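Local coordinates for protein thiamine phosphate pyrophosphorylase (Bacteroides thetaiotaomicron VPI-5482, PDB 3CEU) that probably acts as a thiamine-phosphate diphosphorylase, coupling the pyrimidine and thiazole halves to make thiamine phosphate in thiamine diphosphate biosynthesis, at residues Ile4-Pro9 with His31-Glu36; Ile57-His62 with Met72-Asn77; Met148-Ile153 with Gly168-Gly173; Lys17-Leu22 with Asp174-Phe179; Val91-His96 with Asp109-Ser114. All coordinates share one frame; numbering follows the deposited sequence.

Four of the five contacts are seams of one eight-stranded parallel barrel. Interaction 1 joins strands 2-6 and 29-32, interaction 2 strands 57-59 and 73-75, interaction 5 strands 90-95 and 110-113, and interaction 3 strands 147-150 and 168-171, in series along the chain. Interactions 1 and 3 touch through neighbouring strands 2-6 and 168-171. Interaction 4 lies outside the barrel wall, where helices 15-24 and 173-176 pack, with interactions 2, 3 and 5 nested inside the loop it closes. Centres lie about 9 Å (interactions 1 and 2) to about 23 Å (4 and 5) apart. Histidines of interactions 1 and 2 hydrogen-bond to side chains of interaction 5, so the contacts together close the barrel and link its interior side chains.

Interaction 1 (Ile4-Pro9 with His31-Glu36); sequences IVVTTP and HLRKPE
Val-6 and His-31 are paired across parallel strands 2-6 and 29-32, the first two strands of the TIM barrel, linked through helix 15-24 as a beta-alpha-beta crossover. Packing is tight along this pairing. His-31 N donates to Val-5 O at 2.9 Å in an almost straight bond (175°), and Thr-7 N donates in turn to His-31 O. Past the strand ends the Thr-7 side chain takes over from the backbone. With chi1 at 64°, its OG1 sits between the backbone N and the carbonyl carbon and accepts the hydrogen of Arg-33 N at 3.0 Å, while CG2 rests near Leu-32 CA. Within the barrel, Ile-4 CG2 approaches His-31 CD2 at a slant, 3.5 Å away; ND1 of that ring is bonded to His-60 and NE2 to Tyr-110.

Lys-34 is buried as well. Its chain bends at chi2 (-60°) and brings NZ to 2.6 Å from Thr-8 O, and the ammonium also bonds to Thr-10 O, pairs with Glu-15 and lies against Phe-11 in a cation-pi contact. A leucine in its place removes the ammonium, and the Glu-15 carboxylate would probably be left without its counter-charge.

The other side is looser and nearer solvent. Arg-33 reaches out with an extended chain, Pro-35 CG over one face of its guanidinium and exposed Pro-9 at the edge, with Pro-9 CG 3.9 Å from Arg-33 NH1. Here the backbones meet by C-H...O contacts, such as Lys-34 CA to Pro-9 O at 3.5 Å.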
# COMPACT_ATOMS: atom_id res chain seq x y z
N ILE A 4 1.81 -2.90 -3.52
CA ILE A 4 0.72 -2.22 -2.83
C ILE A 4 0.65 -0.75 -3.21
O ILE A 4 1.68 -0.06 -3.29
CB ILE A 4 0.89 -2.32 -1.30
CG1 ILE A 4 1.02 -3.79 -0.89
CG2 ILE A 4 -0.28 -1.67 -0.59
CD1 ILE A 4 1.53 -3.99 0.53
N VAL A 5 -0.56 -0.27 -3.46
CA VAL A 5 -0.80 1.12 -3.83
C VAL A 5 -1.61 1.84 -2.75
O VAL A 5 -2.62 1.33 -2.28
CB VAL A 5 -1.62 1.24 -5.16
CG1 VAL A 5 -2.03 2.70 -5.39
CG2 VAL A 5 -0.79 0.73 -6.34
N VAL A 6 -1.16 3.03 -2.34
CA VAL A 6 -1.90 3.80 -1.36
C VAL A 6 -2.64 4.89 -2.14
O VAL A 6 -2.08 5.49 -3.06
CB VAL A 6 -0.99 4.48 -0.30
CG1 VAL A 6 -1.86 5.20 0.73
CG2 VAL A 6 -0.10 3.47 0.39
N THR A 7 -3.90 5.13 -1.78
CA THR A 7 -4.71 6.17 -2.43
C THR A 7 -4.10 7.52 -2.11
O THR A 7 -3.10 7.62 -1.40
CB THR A 7 -6.15 6.24 -1.88
OG1 THR A 7 -6.10 6.63 -0.50
CG2 THR A 7 -6.88 4.92 -2.02
N THR A 8 -4.73 8.56 -2.63
CA THR A 8 -4.32 9.94 -2.38
C THR A 8 -5.05 10.37 -1.09
O THR A 8 -6.12 9.85 -0.78
CB THR A 8 -4.77 10.86 -3.51
OG1 THR A 8 -6.09 10.48 -3.93
CG2 THR A 8 -3.83 10.76 -4.69
N PRO A 9 -4.47 11.33 -0.35
CA PRO A 9 -5.08 11.80 0.90
C PRO A 9 -6.47 12.43 0.69
O PRO A 9 -7.27 12.47 1.62
CB PRO A 9 -4.07 12.82 1.42
CG PRO A 9 -2.76 12.35 0.82
CD PRO A 9 -3.18 11.99 -0.58
N HIS A 31 -4.50 0.42 -0.27
CA HIS A 31 -4.56 1.02 1.06
C HIS A 31 -5.32 2.33 0.97
O HIS A 31 -4.83 3.32 0.41
CB HIS A 31 -3.15 1.26 1.62
CG HIS A 31 -2.64 0.14 2.46
ND1 HIS A 31 -2.43 0.26 3.82
CD2 HIS A 31 -2.33 -1.15 2.16
CE1 HIS A 31 -2.03 -0.89 4.32
NE2 HIS A 31 -1.96 -1.77 3.33
N LEU A 32 -6.54 2.31 1.51
CA LEU A 32 -7.41 3.48 1.51
C LEU A 32 -6.99 4.40 2.65
O LEU A 32 -7.20 4.10 3.82
CB LEU A 32 -8.87 3.04 1.69
CG LEU A 32 -9.94 4.12 1.75
CD1 LEU A 32 -9.88 5.00 0.50
CD2 LEU A 32 -11.31 3.47 1.88
N ARG A 33 -6.40 5.53 2.29
CA ARG A 33 -5.96 6.50 3.28
C ARG A 33 -6.47 7.89 2.91
O ARG A 33 -6.01 8.50 1.95
CB ARG A 33 -4.43 6.48 3.39
CG ARG A 33 -3.81 7.44 4.40
CD ARG A 33 -2.32 7.14 4.55
NE ARG A 33 -1.59 8.16 5.29
CZ ARG A 33 -1.33 9.40 4.85
NH1 ARG A 33 -1.75 9.79 3.65
NH2 ARG A 33 -0.63 10.24 5.60
N LYS A 34 -7.47 8.35 3.67
CA LYS A 34 -8.09 9.65 3.47
C LYS A 34 -8.11 10.36 4.82
O LYS A 34 -9.14 10.41 5.49
CB LYS A 34 -9.53 9.49 2.98
CG LYS A 34 -9.70 8.70 1.70
CD LYS A 34 -8.96 9.35 0.55
CE LYS A 34 -9.25 8.66 -0.77
NZ LYS A 34 -8.46 9.27 -1.87
N PRO A 35 -6.97 10.94 5.23
CA PRO A 35 -6.82 11.65 6.50
C PRO A 35 -7.91 12.67 6.80
O PRO A 35 -8.24 13.49 5.94
CB PRO A 35 -5.45 12.33 6.36
CG PRO A 35 -4.72 11.44 5.39
CD PRO A 35 -5.78 11.12 4.38
N GLU A 36 -8.45 12.63 8.01
CA GLU A 36 -9.48 13.58 8.45
C GLU A 36 -10.56 13.81 7.40
O GLU A 36 -10.69 14.91 6.86
CB GLU A 36 -8.83 14.93 8.78
CG GLU A 36 -7.73 14.91 9.86
CD GLU A 36 -8.28 14.76 11.27
OE1 GLU A 36 -9.17 15.54 11.67
OE2 GLU A 36 -7.79 13.86 12.00

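Interaction 2 (Ile57-His62 with Met72-Asn77); sequences IVTHEH and MGIHLN
His-60 and His-75 stack at the C-terminal ends of strands 57-59 and 73-75, the third and fourth strands of the TIM barrel, which helix 65-68 connects in a beta-alpha-beta unit. The strand axes cross at 47°, and the backbone bonds between the segments are uneven. Met-72 N reaches Ile-57 O at 2.8 Å, Thr-59 N bonds to Gly-73 O at 3.2 Å, and His-75 N meets Thr-59 O from well above its carbonyl plane.

Side-chain hydrogen bonds extend the seam beyond the strands. The amide nitrogen of Asn-77 lies 2.9 Å from His-60 O, on a lone pair and in the plane of its own amide, and it also donates to His-75 O. Two carbonyls, one from each segment, thus grip ND2, while OD1 bonds to Asn-80 N; the flat group is held at both ends. On the first segment, Thr-59 OG1 donates to Glu-61 O at 2.7 Å and ties the strand to the turn that follows.

The imidazoles form an offset stack, centroids 4.5 Å apart and planes inclined by 29°. The backbone carries His-75 CB over one face of the His-60 ring as a CH-pi contact, and chi1 of -166° then swings the imidazole alongside its neighbour. Polar partners help fix both rings: His-60 NE2 bonds to His-31, and His-75 uses both nitrogens, on Ser-92 and Ser-94.

An apolar contact lies at the other end. The Met-72 side chain, a selenomethionine, bends at its last torsion, and its CE methyl lies 3.6 Å from Val-58 CG2.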
# COMPACT_ATOMS: atom_id res chain seq x y z
N ILE A 57 -8.73 -4.33 -0.23
CA ILE A 57 -8.59 -2.97 0.30
C ILE A 57 -8.41 -2.93 1.83
O ILE A 57 -9.12 -3.61 2.56
CB ILE A 57 -9.83 -2.12 -0.07
CG1 ILE A 57 -9.98 -2.07 -1.59
CG2 ILE A 57 -9.71 -0.72 0.51
CD1 ILE A 57 -11.26 -1.41 -2.08
N VAL A 58 -7.44 -2.13 2.29
CA VAL A 58 -7.18 -1.95 3.71
C VAL A 58 -7.44 -0.48 3.96
O VAL A 58 -7.01 0.37 3.16
CB VAL A 58 -5.71 -2.26 4.07
CG1 VAL A 58 -5.49 -2.06 5.57
CG2 VAL A 58 -5.34 -3.68 3.67
N THR A 59 -8.15 -0.15 5.04
CA THR A 59 -8.46 1.26 5.32
C THR A 59 -7.73 1.83 6.53
O THR A 59 -7.56 1.15 7.54
CB THR A 59 -9.98 1.48 5.54
OG1 THR A 59 -10.22 2.85 5.87
CG2 THR A 59 -10.50 0.59 6.66
N HIS A 60 -7.31 3.08 6.42
CA HIS A 60 -6.60 3.74 7.50
C HIS A 60 -7.54 4.59 8.36
O HIS A 60 -7.15 5.14 9.38
CB HIS A 60 -5.48 4.64 6.97
CG HIS A 60 -4.38 3.89 6.27
ND1 HIS A 60 -3.06 4.29 6.32
CD2 HIS A 60 -4.41 2.77 5.50
CE1 HIS A 60 -2.33 3.45 5.60
NE2 HIS A 60 -3.12 2.53 5.10
N GLU A 61 -8.80 4.69 7.94
CA GLU A 61 -9.75 5.49 8.69
C GLU A 61 -11.07 4.77 8.83
O GLU A 61 -11.31 3.78 8.14
CB GLU A 61 -9.95 6.85 8.01
CG GLU A 61 -8.78 7.85 8.20
CD GLU A 61 -7.58 7.59 7.28
OE1 GLU A 61 -6.46 8.04 7.63
OE2 GLU A 61 -7.77 6.97 6.21
N HIS A 62 -11.92 5.24 9.73
CA HIS A 62 -13.23 4.64 9.92
C HIS A 62 -13.16 3.13 9.77
O HIS A 62 -13.63 2.56 8.78
CB HIS A 62 -14.20 5.23 8.90
CG HIS A 62 -14.21 6.72 8.91
ND1 HIS A 62 -14.45 7.46 10.05
CD2 HIS A 62 -13.99 7.62 7.92
CE1 HIS A 62 -14.37 8.75 9.76
NE2 HIS A 62 -14.10 8.87 8.47
N MSE A 72 -10.62 -5.87 3.41
CA MSE A 72 -9.63 -6.85 3.81
C MSE A 72 -9.27 -6.74 5.29
O MSE A 72 -9.25 -7.74 6.01
CB MSE A 72 -8.37 -6.67 2.96
CG MSE A 72 -7.31 -7.73 3.16
SE MSE A 72 -5.86 -7.62 1.85
CE MSE A 72 -4.42 -7.06 3.02
N GLY A 73 -8.99 -5.51 5.73
CA GLY A 73 -8.62 -5.27 7.12
C GLY A 73 -8.32 -3.80 7.38
O GLY A 73 -8.73 -2.92 6.63
N ILE A 74 -7.58 -3.53 8.45
CA ILE A 74 -7.25 -2.16 8.82
C ILE A 74 -5.75 -1.93 9.03
O ILE A 74 -4.98 -2.87 9.27
CB ILE A 74 -7.96 -1.78 10.12
CG1 ILE A 74 -7.43 -2.65 11.27
CG2 ILE A 74 -9.46 -1.98 9.97
CD1 ILE A 74 -7.89 -2.23 12.64
N HIS A 75 -5.35 -0.67 8.92
CA HIS A 75 -3.95 -0.29 9.11
C HIS A 75 -3.91 0.73 10.22
O HIS A 75 -4.33 1.86 10.04
CB HIS A 75 -3.39 0.34 7.84
CG HIS A 75 -1.90 0.45 7.84
ND1 HIS A 75 -1.08 -0.65 7.69
CD2 HIS A 75 -1.08 1.52 7.96
CE1 HIS A 75 0.18 -0.26 7.71
NE2 HIS A 75 0.21 1.05 7.88
N LEU A 76 -3.40 0.33 11.38
CA LEU A 76 -3.34 1.25 12.51
C LEU A 76 -2.39 2.40 12.21
O LEU A 76 -1.37 2.22 11.56
CB LEU A 76 -2.88 0.50 13.76
CG LEU A 76 -3.67 -0.77 14.02
CD1 LEU A 76 -3.11 -1.49 15.24
CD2 LEU A 76 -5.14 -0.45 14.20
N ASN A 77 -2.75 3.60 12.67
CA ASN A 77 -1.90 4.76 12.43
C ASN A 77 -2.12 5.83 13.48
O ASN A 77 -3.00 5.71 14.33
CB ASN A 77 -2.16 5.30 11.02
CG ASN A 77 -3.56 5.83 10.85
OD1 ASN A 77 -3.88 6.93 11.30
ND2 ASN A 77 -4.41 5.04 10.20

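Interaction 3 (Met148-Ile153 with Gly168-Gly173); sequences MALGGI and GAVVLG
Ala-149 and Ala-169 are level on parallel strands 147-150 and 168-171, the seventh and eighth of the barrel; the axes of 148-150 and 168-171 come within 4.4 Å at a crossing angle of -32°. Ala-149 bonds in both directions: its N reaches Gly-168 O at 3.0 Å from above the carbonyl plane, and its O receives Val-170 N at 2.7 Å, nearly along the C=O axis.

Val-170 dominates one face. Its CG2 lies 3.7 Å from Met-148 CB, its CB packs against Leu-150 CB, and CG1, anti to the backbone N (chi1 -176°), points to the Leu-150 CD1 methyl. Phe-112, Ile-4 and Val-6 close round this valine in the barrel interior. Beside it the selenomethionine Met-148 bends at chi2, and its SE rests 3.6 Å from Gly-168 N, filling the place a side chain at that glycine would need. On the other face Ile-153 returns after the strand end. Its CD1 methyl comes within 3.3 Å of Val-170 O and also meets Ala-169 CB, whereas CG2 lies 4.2 Å from Val-171 CG1; Leu-158 and Ile-161 of helix 158-163 cover this side.

Between the two segments, backbone amides supply the hydrogen bonds and the side chains contribute hydrocarbon and selenium surface. This is consistent with a largely dry seam, in which hydrogen bonding sets the register and the fit of apolar groups holds the two faces.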
# COMPACT_ATOMS: atom_id res chain seq x y z
N MSE A 148 6.60 -4.70 4.11
CA MSE A 148 6.43 -3.99 2.86
C MSE A 148 7.25 -2.70 2.87
O MSE A 148 7.18 -1.90 3.80
CB MSE A 148 4.94 -3.67 2.65
CG MSE A 148 4.01 -4.87 2.91
SE MSE A 148 4.46 -6.53 1.96
CE MSE A 148 2.94 -7.61 2.52
N ALA A 149 8.06 -2.51 1.83
CA ALA A 149 8.90 -1.33 1.76
C ALA A 149 8.09 -0.12 1.31
O ALA A 149 7.29 -0.20 0.39
CB ALA A 149 10.07 -1.58 0.81
N LEU A 150 8.30 1.00 1.98
CA LEU A 150 7.58 2.23 1.65
C LEU A 150 8.46 3.45 1.79
O LEU A 150 9.29 3.54 2.71
CB LEU A 150 6.36 2.38 2.55
CG LEU A 150 5.77 3.80 2.69
CD1 LEU A 150 5.14 4.25 1.37
CD2 LEU A 150 4.73 3.80 3.80
N GLY A 151 8.27 4.41 0.89
CA GLY A 151 9.04 5.64 0.97
C GLY A 151 10.05 5.84 -0.15
O GLY A 151 11.14 5.26 -0.14
N GLY A 152 9.67 6.67 -1.11
CA GLY A 152 10.54 6.98 -2.22
C GLY A 152 10.80 5.83 -3.17
O GLY A 152 11.92 5.67 -3.67
N ILE A 153 9.78 5.04 -3.44
CA ILE A 153 9.92 3.91 -4.34
C ILE A 153 9.45 4.30 -5.74
O ILE A 153 8.48 5.05 -5.89
CB ILE A 153 9.09 2.73 -3.83
CG1 ILE A 153 9.48 2.43 -2.37
CG2 ILE A 153 9.30 1.51 -4.71
CD1 ILE A 153 8.66 1.35 -1.72
N GLY A 168 7.13 -7.02 -0.42
CA GLY A 168 6.30 -6.13 -1.22
C GLY A 168 6.79 -4.69 -1.26
O GLY A 168 7.67 -4.29 -0.50
N ALA A 169 6.22 -3.91 -2.16
CA ALA A 169 6.60 -2.52 -2.27
C ALA A 169 5.33 -1.69 -2.25
O ALA A 169 4.32 -2.08 -2.84
CB ALA A 169 7.40 -2.28 -3.56
N VAL A 170 5.39 -0.56 -1.56
CA VAL A 170 4.24 0.31 -1.44
C VAL A 170 4.50 1.61 -2.17
O VAL A 170 5.54 2.23 -1.99
CB VAL A 170 3.92 0.61 0.03
CG1 VAL A 170 2.66 1.45 0.14
CG2 VAL A 170 3.77 -0.72 0.78
N VAL A 171 3.55 2.04 -2.99
CA VAL A 171 3.73 3.26 -3.76
C VAL A 171 2.53 4.19 -3.64
O VAL A 171 1.40 3.76 -3.39
CB VAL A 171 3.96 2.92 -5.25
CG1 VAL A 171 5.15 1.99 -5.39
CG2 VAL A 171 2.72 2.26 -5.82
N LEU A 172 2.78 5.48 -3.82
CA LEU A 172 1.69 6.45 -3.76
C LEU A 172 1.94 7.55 -4.79
O LEU A 172 1.29 7.58 -5.83
CB LEU A 172 1.57 7.04 -2.34
CG LEU A 172 0.19 7.60 -1.95
CD1 LEU A 172 0.11 7.83 -0.43
CD2 LEU A 172 -0.06 8.90 -2.70
N GLY A 173 2.91 8.42 -4.51
CA GLY A 173 3.22 9.51 -5.42
C GLY A 173 3.65 9.14 -6.83
O GLY A 173 3.09 9.62 -7.82

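Interaction 4 (Lys17-Leu22 with Asp174-Phe179); sequences KIITAL and DLWNKF
Trp-176, whose indole packs against Ile-18, donates its NE1 hydrogen to Val-6 O at the end of strand 2-6, while its own backbone O accepts from Phe-179 N at 3.0 Å to close a type I turn. No hydrogen bond crosses between the two segments, and the contact is made by hydrocarbon. With CG anti to the carbonyl carbon (chi1 -59°), the six-membered ring reaches helix 15-24, where three side chains meet it obliquely. Ile-18 CG2 is 3.6 Å from Trp-176 CZ3; Leu-22 CD1 and Ile-19 CG1 both approach CH2, the former at 3.8 Å. One indole face is occupied by Leu-175 CD2, seated over its centre. The Ile-18 CD1 methyl lies over the face of Phe-179, 4.2 Å from the ring centroid. An alanine at Trp-176 would leave Val-6 O without this donor and would probably open a gap facing Ile-18, Ile-19 and Leu-22. Strand 2-6 flanks the site, its Val-5 touching both Leu-175 and Trp-176, and Val-190 of helix 188-201 packs on Leu-175 and Phe-179, so the first barrel helix, the short helix after the eighth strand and the C-terminal helix gather beside the first strand.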
# COMPACT_ATOMS: atom_id res chain seq x y z
N LYS A 17 -12.96 4.97 -10.84
CA LYS A 17 -12.70 4.35 -12.15
C LYS A 17 -11.24 3.94 -12.24
O LYS A 17 -10.91 2.85 -12.70
CB LYS A 17 -12.99 5.33 -13.29
CG LYS A 17 -14.42 5.36 -13.80
CD LYS A 17 -15.39 5.94 -12.79
CE LYS A 17 -16.73 6.25 -13.45
NZ LYS A 17 -16.60 7.32 -14.50
N ILE A 18 -10.37 4.84 -11.81
CA ILE A 18 -8.96 4.55 -11.87
C ILE A 18 -8.64 3.37 -10.97
O ILE A 18 -7.90 2.48 -11.36
CB ILE A 18 -8.11 5.77 -11.47
CG1 ILE A 18 -8.41 6.94 -12.40
CG2 ILE A 18 -6.63 5.40 -11.55
CD1 ILE A 18 -7.63 8.21 -12.10
N ILE A 19 -9.19 3.37 -9.75
CA ILE A 19 -8.93 2.28 -8.82
C ILE A 19 -9.39 0.95 -9.39
O ILE A 19 -8.68 -0.05 -9.32
CB ILE A 19 -9.62 2.51 -7.46
CG1 ILE A 19 -8.93 3.68 -6.74
CG2 ILE A 19 -9.57 1.22 -6.62
CD1 ILE A 19 -9.61 4.13 -5.43
N THR A 20 -10.59 0.94 -9.96
CA THR A 20 -11.15 -0.27 -10.53
C THR A 20 -10.26 -0.77 -11.66
O THR A 20 -9.95 -1.97 -11.75
CB THR A 20 -12.56 0.01 -11.04
OG1 THR A 20 -13.36 0.48 -9.95
CG2 THR A 20 -13.18 -1.24 -11.63
N ALA A 21 -9.82 0.16 -12.49
CA ALA A 21 -8.95 -0.15 -13.62
C ALA A 21 -7.64 -0.78 -13.13
O ALA A 21 -7.07 -1.65 -13.79
CB ALA A 21 -8.66 1.14 -14.41
N LEU A 22 -7.15 -0.32 -11.98
CA LEU A 22 -5.92 -0.85 -11.40
C LEU A 22 -6.18 -2.26 -10.84
O LEU A 22 -5.32 -3.14 -10.94
CB LEU A 22 -5.40 0.09 -10.28
CG LEU A 22 -4.98 1.51 -10.72
CD1 LEU A 22 -4.89 2.45 -9.53
CD2 LEU A 22 -3.64 1.43 -11.43
N ASP A 174 4.66 8.28 -6.94
CA ASP A 174 5.16 7.89 -8.26
C ASP A 174 4.06 7.38 -9.17
O ASP A 174 4.25 7.29 -10.39
CB ASP A 174 6.23 6.81 -8.14
CG ASP A 174 6.69 6.33 -9.49
OD1 ASP A 174 7.22 7.17 -10.26
OD2 ASP A 174 6.53 5.13 -9.79
N LEU A 175 2.92 7.04 -8.58
CA LEU A 175 1.81 6.54 -9.36
C LEU A 175 0.72 7.58 -9.62
O LEU A 175 0.45 7.92 -10.78
CB LEU A 175 1.23 5.29 -8.67
CG LEU A 175 0.21 4.49 -9.46
CD1 LEU A 175 0.16 3.06 -8.95
CD2 LEU A 175 -1.14 5.16 -9.33
N TRP A 176 0.11 8.11 -8.56
CA TRP A 176 -0.95 9.10 -8.71
C TRP A 176 -0.50 10.44 -9.32
O TRP A 176 -1.28 11.11 -9.99
CB TRP A 176 -1.64 9.33 -7.36
CG TRP A 176 -2.24 8.09 -6.78
CD1 TRP A 176 -1.75 7.34 -5.76
CD2 TRP A 176 -3.42 7.42 -7.24
NE1 TRP A 176 -2.55 6.24 -5.55
CE2 TRP A 176 -3.58 6.26 -6.45
CE3 TRP A 176 -4.36 7.68 -8.26
CZ2 TRP A 176 -4.64 5.36 -6.63
CZ3 TRP A 176 -5.41 6.78 -8.44
CH2 TRP A 176 -5.54 5.64 -7.63
N ASN A 177 0.75 10.81 -9.08
CA ASN A 177 1.28 12.05 -9.63
C ASN A 177 1.26 12.02 -11.17
O ASN A 177 1.48 13.04 -11.83
CB ASN A 177 2.72 12.28 -9.14
CG ASN A 177 2.78 12.56 -7.63
OD1 ASN A 177 3.85 12.48 -7.01
ND2 ASN A 177 1.64 12.90 -7.04
N LYS A 178 0.98 10.84 -11.73
CA LYS A 178 0.93 10.66 -13.18
C LYS A 178 -0.42 11.09 -13.74
O LYS A 178 -0.70 10.89 -14.91
CB LYS A 178 1.19 9.19 -13.54
CG LYS A 178 2.25 9.00 -14.62
CD LYS A 178 3.57 9.64 -14.22
CE LYS A 178 4.29 8.85 -13.14
NZ LYS A 178 4.93 7.62 -13.68
N PHE A 179 -1.25 11.67 -12.89
CA PHE A 179 -2.55 12.12 -13.35
C PHE A 179 -2.94 13.43 -12.71
O PHE A 179 -2.88 13.57 -11.49
CB PHE A 179 -3.62 11.06 -13.05
CG PHE A 179 -5.01 11.50 -13.40
CD1 PHE A 179 -5.91 11.89 -12.41
CD2 PHE A 179 -5.44 11.52 -14.73
CE1 PHE A 179 -7.21 12.28 -12.73
CE2 PHE A 179 -6.73 11.90 -15.06
CZ PHE A 179 -7.62 12.28 -14.06

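Interaction 5 (Val91-His96 with Asp109-Ser114); sequences VSCSCH and DYVFMS
Val-91 and Asp-109 open the seam between strands 90-95 and 110-113, the fifth and sixth of the TIM barrel, joined by helix 98-102 in a beta-alpha-beta crossover. They exchange two hydrogen bonds: Val-91 N meets Asp-109 OD2 at 2.8 Å, and Asp-109 N returns to Val-91 O at 3.1 Å.

Ser-92 faces the barrel interior. Its CB lies 3.2 Å from Tyr-110 O and beside CE1 of that ring, while OG is taken by His-75 and the tyrosine hydroxyl by His-31. At Cys-93 the backbone O accepts from Phe-112 N at 2.9 Å, a bond of 161° in the carbonyl plane, and SG turns to the other face, beside Val-111 CG1.

Ser-94 points inward again. Its OG, bonded to His-75 NE2, passes 3.6 Å from Phe-112 CB; the phenylalanine ring itself meets His-31 and His-75, so a polar network and an aromatic cluster share the same interior.

Cys-95 bonds through both backbone polar atoms: its N reaches Phe-112 O from 40° above the carbonyl plane, and its O receives Ser-114 N at 3.2 Å. With SG anti to the carbonyl carbon (chi1 -63°), the sulfur folds back to within 4.0 Å of Val-111 CB on the outer face, where Val-101 of helix 98-102 covers both residues.

At the exposed His-96 the ring only slants past Ser-114 OG, and the closest approach is a C-H...O contact from His-96 CA to Ser-114 O, 3.1 Å long.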
# COMPACT_ATOMS: atom_id res chain seq x y z
N VAL A 91 -4.87 -6.99 10.18
CA VAL A 91 -4.43 -5.76 10.80
C VAL A 91 -3.00 -5.54 10.36
O VAL A 91 -2.26 -6.50 10.15
CB VAL A 91 -4.49 -5.85 12.34
CG1 VAL A 91 -3.58 -6.96 12.82
CG2 VAL A 91 -4.11 -4.52 12.96
N SER A 92 -2.61 -4.28 10.21
CA SER A 92 -1.26 -3.93 9.78
C SER A 92 -0.90 -2.55 10.31
O SER A 92 -1.78 -1.78 10.68
CB SER A 92 -1.17 -3.91 8.26
OG SER A 92 -1.96 -2.86 7.74
N CYS A 93 0.40 -2.24 10.32
CA CYS A 93 0.89 -0.94 10.80
C CYS A 93 2.24 -0.60 10.18
O CYS A 93 2.85 -1.41 9.49
CB CYS A 93 1.07 -0.96 12.32
SG CYS A 93 2.52 -1.88 12.85
N SER A 94 2.71 0.61 10.45
CA SER A 94 3.98 1.08 9.93
C SER A 94 5.08 1.08 10.98
O SER A 94 4.84 1.35 12.16
CB SER A 94 3.83 2.49 9.36
OG SER A 94 2.91 2.53 8.29
N CYS A 95 6.29 0.76 10.54
CA CYS A 95 7.43 0.77 11.45
C CYS A 95 8.46 1.68 10.78
O CYS A 95 8.46 1.83 9.56
CB CYS A 95 7.98 -0.64 11.64
SG CYS A 95 6.80 -1.81 12.42
N HIS A 96 9.34 2.29 11.58
CA HIS A 96 10.34 3.22 11.06
C HIS A 96 11.76 2.97 11.53
O HIS A 96 12.53 3.91 11.72
CB HIS A 96 9.95 4.66 11.40
CG HIS A 96 8.48 4.93 11.25
ND1 HIS A 96 7.58 4.73 12.27
CD2 HIS A 96 7.76 5.34 10.18
CE1 HIS A 96 6.37 5.01 11.84
NE2 HIS A 96 6.44 5.38 10.58
N ASP A 109 -0.24 -8.87 10.36
CA ASP A 109 -0.25 -9.72 9.18
C ASP A 109 0.94 -9.31 8.32
O ASP A 109 1.53 -10.14 7.62
CB ASP A 109 -1.56 -9.54 8.44
CG ASP A 109 -2.71 -10.14 9.21
OD1 ASP A 109 -2.82 -11.38 9.23
OD2 ASP A 109 -3.50 -9.38 9.81
N TYR A 110 1.28 -8.03 8.40
CA TYR A 110 2.43 -7.45 7.72
C TYR A 110 2.57 -6.03 8.16
O TYR A 110 1.61 -5.43 8.64
CB TYR A 110 2.33 -7.52 6.19
CG TYR A 110 1.21 -6.77 5.49
CD1 TYR A 110 1.08 -5.38 5.58
CD2 TYR A 110 0.33 -7.45 4.65
CE1 TYR A 110 0.11 -4.69 4.83
CE2 TYR A 110 -0.63 -6.77 3.90
CZ TYR A 110 -0.74 -5.40 3.99
OH TYR A 110 -1.70 -4.77 3.23
N VAL A 111 3.77 -5.48 8.03
CA VAL A 111 4.01 -4.11 8.41
C VAL A 111 4.73 -3.38 7.29
O VAL A 111 5.35 -3.99 6.43
CB VAL A 111 4.89 -4.01 9.68
CG1 VAL A 111 4.28 -4.83 10.81
CG2 VAL A 111 6.29 -4.48 9.38
N PHE A 112 4.62 -2.05 7.32
CA PHE A 112 5.29 -1.19 6.35
C PHE A 112 6.63 -0.82 6.97
O PHE A 112 6.78 -0.86 8.19
CB PHE A 112 4.49 0.10 6.13
CG PHE A 112 3.32 -0.04 5.20
CD1 PHE A 112 2.94 -1.30 4.73
CD2 PHE A 112 2.60 1.07 4.78
CE1 PHE A 112 1.87 -1.44 3.86
CE2 PHE A 112 1.53 0.93 3.90
CZ PHE A 112 1.17 -0.33 3.44
N MSE A 113 7.61 -0.49 6.15
CA MSE A 113 8.90 -0.07 6.68
C MSE A 113 9.30 1.17 5.89
O MSE A 113 9.35 1.14 4.65
CB MSE A 113 9.95 -1.16 6.52
CG MSE A 113 11.18 -0.93 7.38
SE MSE A 113 12.70 -2.04 6.92
CE MSE A 113 14.11 -0.73 7.10
N SER A 114 9.57 2.26 6.60
CA SER A 114 9.94 3.52 5.95
C SER A 114 10.68 4.44 6.91
O SER A 114 10.67 4.21 8.12
CB SER A 114 8.67 4.23 5.49
OG SER A 114 7.86 4.53 6.61